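Local coordinates for protein lactaldehyde dehydrogenase (Methanocaldococcus jannaschii, PDB 3PQA) that oxidises lactaldehyde to lactate with NAD, in preference to NADP, as a step in coenzyme F420 biosynthesis, at residues Asn248-Asp253 against Ile281-Ser286; Lys290-Phe295 against Ile376-Glu381. One frame throughout, in Å; residues are numbered along the deposited sequence.

Contact 1 (Asn248-Asp253 against Ile281-Ser286); sequences NIVLKD and ILVDES
N248, I249 and V250 pair in parallel register with I281, L282 and V283, the strand axes approaching to 4.6 Å at an angle of 12°. Three backbone hydrogen bonds join them: L282 N to N248 O, V250 N to L282 O at 2.7 Å, and D284 N to V250 O. L282 thus bonds through both N and O to the two residues flanking its partner I249, the pattern of a parallel pair, and CA-H...O contacts, such as I281 CA to N248 O, accompany it. On the face carrying N248, V250, I281 and V283, the V250 and I281 side chains run alongside one another in the same sense, with V250 CG2 4.1 Å from I281 CG2. V283 turns CG2 toward V250 CB, because chi1 of 60° places CG1 between N and C and leaves CG2 opposite the backbone N. Helix 256-268, the crossover of the beta-alpha-beta unit, covers V250 and I281 through L263, and helix 288-300 covers I281 and V283 through F291. The reverse face pairs I249 CG1 with L282 CD1 at 4.1 Å, beneath helix 384-388. The N248 amide is turned to another partner, OD1 accepting from S425 N. At the strands' C-terminal ends D284 turns back on its own segment: OD2 accepts from S286 N at 2.9 Å, an Asx turn, the donor lying 25° out of the carboxylate plane on the anti side. K252 CB packs against D284 CG, and S286 OG approaches the same CB to 3.4 Å. A water makes the polar link across, accepting from K252 N and donating to D284 OD1 at 2.7 Å.

Contact 2 (Lys290-Phe295 against Ile376-Glu381); sequences KFIEMF and IIRTNE
Helix 288-300 packs on the sheet of strands 350-357, 373-379 and 278-284, in the alpha/beta arrangement of the aldehyde dehydrogenase catalytic domain, and here its inner side meets strand 373-379. Helix and strand segments run nearly antiparallel, at 162°, with axes 10.8 Å apart, and no hydrogen bond crosses between them, so side chains carry the contact. I376 supplies most of the strand's surface. Its CG1 branch, anti to the carbonyl carbon (chi1 -63°) and with chi2 extended at 170°, fits CD1 among F291, F295 and I292 CG1: CD1 lies 3.9 Å from F295 CD2, approaching that ring obliquely, and 4.4 Å from F291 CE2, at the ring edge near its plane. The other branch of I376, CG2, meets I292 CG1 at 4.0 Å, the two isoleucine side chains overlapping in opposite senses. I292 CD1 also comes to 3.8 Å from R378 NH1, lying across the arginine chain nearly perpendicular to it. The arginine's charge is met by acids on two elements: NE forms a salt bridge with E357 and NH2 with D289. F291 and F295 also touch I281 of strand 278-284, while F295 touches I355 and I292 touches E357 of strand 350-357, so the helix spans three adjacent strands, with helix 256-268 alongside.

Overall arrangement
Contacts 1 and 2 have centres 6 Å apart and share one mixed sheet, in which strand 278-284 lies between strands 246-250 and 373-379. The shared edge is bonded directly: I281 O lies 2.8 Å from I377 N, and E285 N 2.9 Å from T379 O, both probable hydrogen bonds. Side chains join as well, with V283 CG1 3.7 Å from I376 CG2. Along the chain, the residues of contact 1 all precede those of contact 2. The N248 side chain is about 12 Å from that of C275, the active-site cysteine by similarity, whereas contact 2 is not close to the residues assigned to catalysis or NAD binding.

Contact 1 (Asn248-Asp253 against Ile281-Ser286)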
loop_
_atom_site.group_PDB
_atom_site.type_symbol
_atom_site.label_atom_id
_atom_site.label_comp_id
_atom_site.label_asym_id
_atom_site.label_seq_id
_atom_site.Cartn_x
_atom_site.Cartn_y
_atom_site.Cartn_z
ATOM N N ASN B 248 12.532 27.444 13.535
ATOM C CA ASN B 248 13.530 26.447 13.875
ATOM C C ASN B 248 13.826 26.607 15.357
ATOM O O ASN B 248 14.248 27.656 15.776
ATOM C CB ASN B 248 14.793 26.666 13.029
ATOM C CG ASN B 248 14.618 26.234 11.566
ATOM O OD1 ASN B 248 15.248 25.271 11.128
ATOM N ND2 ASN B 248 13.789 26.958 10.799
ATOM N N ILE B 249 13.642 25.535 16.124
ATOM C CA ILE B 249 13.601 25.591 17.587
ATOM C C ILE B 249 14.822 24.893 18.143
ATOM O O ILE B 249 15.104 23.772 17.761
ATOM C CB ILE B 249 12.334 24.859 18.100
ATOM C CG1 ILE B 249 11.091 25.649 17.685
ATOM C CG2 ILE B 249 12.416 24.571 19.634
ATOM C CD1 ILE B 249 9.787 24.867 17.730
ATOM N N VAL B 250 15.532 25.553 19.054
ATOM C CA VAL B 250 16.742 24.968 19.626
ATOM C C VAL B 250 16.494 24.833 21.116
ATOM O O VAL B 250 16.464 25.848 21.829
ATOM C CB VAL B 250 17.985 25.853 19.375
ATOM C CG1 VAL B 250 19.257 25.242 20.019
ATOM C CG2 VAL B 250 18.208 26.076 17.880
ATOM N N LEU B 251 16.295 23.599 21.578
ATOM C CA LEU B 251 16.078 23.350 23.013
ATOM C C LEU B 251 17.407 23.356 23.774
ATOM O O LEU B 251 18.467 23.221 23.177
ATOM C CB LEU B 251 15.336 22.033 23.250
ATOM C CG LEU B 251 13.934 21.914 22.638
ATOM C CD1 LEU B 251 13.225 20.699 23.203
ATOM C CD2 LEU B 251 13.116 23.151 22.925
ATOM N N LYS B 252 17.348 23.502 25.091
ATOM C CA LYS B 252 18.568 23.651 25.889
ATOM C C LYS B 252 19.472 22.417 25.885
ATOM O O LYS B 252 20.645 22.520 26.228
ATOM C CB LYS B 252 18.235 24.070 27.327
ATOM C CG LYS B 252 17.476 23.023 28.131
ATOM C CD LYS B 252 17.110 23.576 29.515
ATOM C CE LYS B 252 16.327 22.560 30.329
ATOM N NZ LYS B 252 14.948 22.343 29.775
ATOM N N ASP B 253 18.930 21.256 25.514
ATOM C CA ASP B 253 19.738 20.045 25.449
ATOM C C ASP B 253 20.299 19.748 24.046
ATOM O O ASP B 253 20.891 18.689 23.829
ATOM C CB ASP B 253 18.944 18.839 25.963
ATOM C CG ASP B 253 17.878 18.393 24.990
ATOM O OD1 ASP B 253 17.160 19.266 24.440
ATOM O OD2 ASP B 253 17.776 17.176 24.754
ATOM N N ILE B 281 14.569 31.690 14.441
ATOM C CA ILE B 281 15.169 30.694 15.337
ATOM C C ILE B 281 14.660 31.032 16.729
ATOM O O ILE B 281 14.808 32.187 17.168
ATOM C CB ILE B 281 16.733 30.717 15.311
ATOM C CG1 ILE B 281 17.250 30.416 13.899
ATOM C CG2 ILE B 281 17.333 29.733 16.347
ATOM C CD1 ILE B 281 18.766 30.529 13.743
ATOM N N LEU B 282 14.027 30.051 17.377
ATOM C CA LEU B 282 13.661 30.135 18.786
ATOM C C LEU B 282 14.700 29.353 19.577
ATOM O O LEU B 282 14.970 28.191 19.275
ATOM C CB LEU B 282 12.243 29.592 19.018
ATOM C CG LEU B 282 11.163 30.063 18.041
ATOM C CD1 LEU B 282 9.811 29.443 18.394
ATOM C CD2 LEU B 282 11.076 31.581 18.053
ATOM N N VAL B 283 15.297 29.994 20.576
ATOM C CA VAL B 283 16.364 29.361 21.341
ATOM C C VAL B 283 16.103 29.511 22.833
ATOM O O VAL B 283 15.674 30.565 23.294
ATOM C CB VAL B 283 17.780 29.892 20.923
ATOM C CG1 VAL B 283 17.908 31.412 21.135
ATOM C CG2 VAL B 283 18.894 29.120 21.639
ATOM N N ASP B 284 16.330 28.435 23.579
ATOM C CA ASP B 284 16.144 28.483 25.028
ATOM C C ASP B 284 16.999 29.581 25.652
ATOM O O ASP B 284 18.180 29.698 25.323
ATOM C CB ASP B 284 16.488 27.146 25.672
ATOM C CG ASP B 284 15.971 27.054 27.093
ATOM O OD1 ASP B 284 14.844 26.559 27.268
ATOM O OD2 ASP B 284 16.668 27.511 28.026
ATOM N N GLU B 285 16.392 30.353 26.558
ATOM C CA GLU B 285 17.078 31.424 27.295
ATOM C C GLU B 285 18.415 30.982 27.853
ATOM O O GLU B 285 19.395 31.748 27.827
ATOM C CB GLU B 285 16.217 31.922 28.465
ATOM C CG GLU B 285 15.072 32.826 28.039
ATOM C CD GLU B 285 14.203 33.290 29.202
ATOM O OE1 GLU B 285 14.566 33.029 30.373
ATOM O OE2 GLU B 285 13.140 33.889 28.940
ATOM N N SER B 286 18.440 29.756 28.368
ATOM C CA SER B 286 19.594 29.252 29.100
ATOM C C SER B 286 20.827 29.088 28.198
ATOM O O SER B 286 21.957 29.132 28.686
ATOM C CB SER B 286 19.259 27.940 29.833
ATOM O OG SER B 286 19.447 26.810 28.993
HETATM O O HOH W 1 14.663 24.155 25.985
#

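Contact 2 (Lys290-Phe295 against Ile376-Glu381)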
loop_
_atom_site.group_PDB
_atom_site.type_symbol
_atom_site.label_atom_id
_atom_site.label_comp_id
_atom_site.label_asym_id
_atom_site.label_seq_id
_atom_site.Cartn_x
_atom_site.Cartn_y
_atom_site.Cartn_z
ATOM N N LYS B 290 25.315 31.628 24.105
ATOM C CA LYS B 290 26.313 30.760 23.499
ATOM C C LYS B 290 25.932 30.437 22.067
ATOM O O LYS B 290 26.782 30.463 21.177
ATOM C CB LYS B 290 26.469 29.463 24.279
ATOM C CG LYS B 290 27.102 29.621 25.638
ATOM C CD LYS B 290 27.327 28.239 26.269
ATOM C CE LYS B 290 26.024 27.425 26.318
ATOM N NZ LYS B 290 26.255 26.042 25.832
ATOM N N PHE B 291 24.652 30.145 21.848
ATOM C CA PHE B 291 24.201 29.827 20.503
ATOM C C PHE B 291 24.378 31.016 19.569
ATOM O O PHE B 291 24.898 30.861 18.476
ATOM C CB PHE B 291 22.745 29.382 20.459
ATOM C CG PHE B 291 22.240 29.209 19.057
ATOM C CD1 PHE B 291 22.480 28.030 18.367
ATOM C CD2 PHE B 291 21.584 30.252 18.408
ATOM C CE1 PHE B 291 22.043 27.876 17.050
ATOM C CE2 PHE B 291 21.137 30.120 17.093
ATOM C CZ PHE B 291 21.367 28.936 16.408
ATOM N N ILE B 292 23.937 32.197 20.002
ATOM C CA ILE B 292 24.058 33.401 19.181
ATOM C C ILE B 292 25.521 33.686 18.802
ATOM O O ILE B 292 25.822 33.936 17.642
ATOM C CB ILE B 292 23.369 34.620 19.835
ATOM C CG1 ILE B 292 21.843 34.441 19.805
ATOM C CG2 ILE B 292 23.783 35.916 19.128
ATOM C CD1 ILE B 292 21.053 35.387 20.741
ATOM N N GLU B 293 26.421 33.625 19.777
ATOM C CA GLU B 293 27.837 33.854 19.510
ATOM C C GLU B 293 28.367 32.872 18.456
ATOM O O GLU B 293 29.032 33.283 17.496
ATOM C CB GLU B 293 28.665 33.759 20.799
ATOM C CG GLU B 293 30.141 34.040 20.589
ATOM C CD GLU B 293 31.016 33.625 21.764
ATOM O OE1 GLU B 293 32.230 33.863 21.685
ATOM O OE2 GLU B 293 30.508 33.048 22.746
ATOM N N MET B 294 28.059 31.584 18.626
ATOM C CA MET B 294 28.516 30.554 17.692
ATOM C C MET B 294 27.928 30.786 16.288
ATOM O O MET B 294 28.627 30.666 15.283
ATOM C CB MET B 294 28.164 29.138 18.198
ATOM C CG MET B 294 28.819 28.718 19.533
ATOM S SD MET B 294 28.060 27.254 20.320
ATOM C CE MET B 294 28.522 25.992 19.161
ATOM N N PHE B 295 26.644 31.138 16.234
ATOM C CA PHE B 295 25.922 31.308 14.974
ATOM C C PHE B 295 26.411 32.533 14.190
ATOM O O PHE B 295 26.691 32.438 13.003
ATOM C CB PHE B 295 24.423 31.378 15.263
ATOM C CG PHE B 295 23.555 31.420 14.031
ATOM C CD1 PHE B 295 23.434 30.304 13.201
ATOM C CD2 PHE B 295 22.839 32.567 13.730
ATOM C CE1 PHE B 295 22.611 30.348 12.074
ATOM C CE2 PHE B 295 22.012 32.629 12.615
ATOM C CZ PHE B 295 21.900 31.517 11.779
ATOM N N ILE B 376 16.307 35.963 15.731
ATOM C CA ILE B 376 16.509 34.989 16.793
ATOM C C ILE B 376 15.742 35.500 18.003
ATOM O O ILE B 376 15.884 36.671 18.371
ATOM C CB ILE B 376 18.005 34.841 17.156
ATOM C CG1 ILE B 376 18.797 34.304 15.947
ATOM C CG2 ILE B 376 18.169 33.922 18.388
ATOM C CD1 ILE B 376 20.304 34.343 16.100
ATOM N N ILE B 377 14.926 34.634 18.604
ATOM C CA ILE B 377 14.110 34.999 19.748
ATOM C C ILE B 377 14.472 34.088 20.899
ATOM O O ILE B 377 14.359 32.863 20.783
ATOM C CB ILE B 377 12.595 34.843 19.459
ATOM C CG1 ILE B 377 12.168 35.680 18.248
ATOM C CG2 ILE B 377 11.761 35.152 20.718
ATOM C CD1 ILE B 377 12.379 34.970 16.892
ATOM N N ARG B 378 14.927 34.664 22.010
ATOM C CA ARG B 378 15.216 33.831 23.176
ATOM C C ARG B 378 13.947 33.693 24.011
ATOM O O ARG B 378 13.218 34.668 24.222
ATOM C CB ARG B 378 16.408 34.360 23.998
ATOM C CG ARG B 378 16.102 35.504 24.952
ATOM C CD ARG B 378 17.354 35.893 25.724
ATOM N NE ARG B 378 18.393 36.418 24.839
ATOM C CZ ARG B 378 19.701 36.367 25.084
ATOM N NH1 ARG B 378 20.561 36.874 24.205
ATOM N NH2 ARG B 378 20.154 35.804 26.202
ATOM N N THR B 379 13.652 32.476 24.446
ATOM C CA THR B 379 12.420 32.232 25.164
ATOM C C THR B 379 12.508 30.993 26.045
ATOM O O THR B 379 13.528 30.312 26.059
ATOM C CB THR B 379 11.217 32.118 24.183
ATOM O OG1 THR B 379 10.005 32.068 24.936
ATOM C CG2 THR B 379 11.336 30.882 23.323
ATOM N N ASN B 380 11.441 30.703 26.781
ATOM C CA ASN B 380 11.379 29.450 27.512
ATOM C C ASN B 380 10.707 28.345 26.703
ATOM O O ASN B 380 9.940 28.608 25.779
ATOM C CB ASN B 380 10.700 29.641 28.862
ATOM C CG ASN B 380 11.583 30.375 29.842
ATOM O OD1 ASN B 380 12.728 29.975 30.088
ATOM N ND2 ASN B 380 11.061 31.454 30.412
ATOM N N GLU B 381 10.992 27.106 27.065
ATOM C CA GLU B 381 10.516 25.977 26.276
ATOM C C GLU B 381 8.998 26.001 26.057
ATOM O O GLU B 381 8.519 25.770 24.940
ATOM C CB GLU B 381 10.928 24.674 26.936
ATOM C CG GLU B 381 10.646 23.476 26.082
ATOM C CD GLU B 381 11.235 22.236 26.669
ATOM O OE1 GLU B 381 12.449 22.237 27.003
ATOM O OE2 GLU B 381 10.475 21.269 26.772
#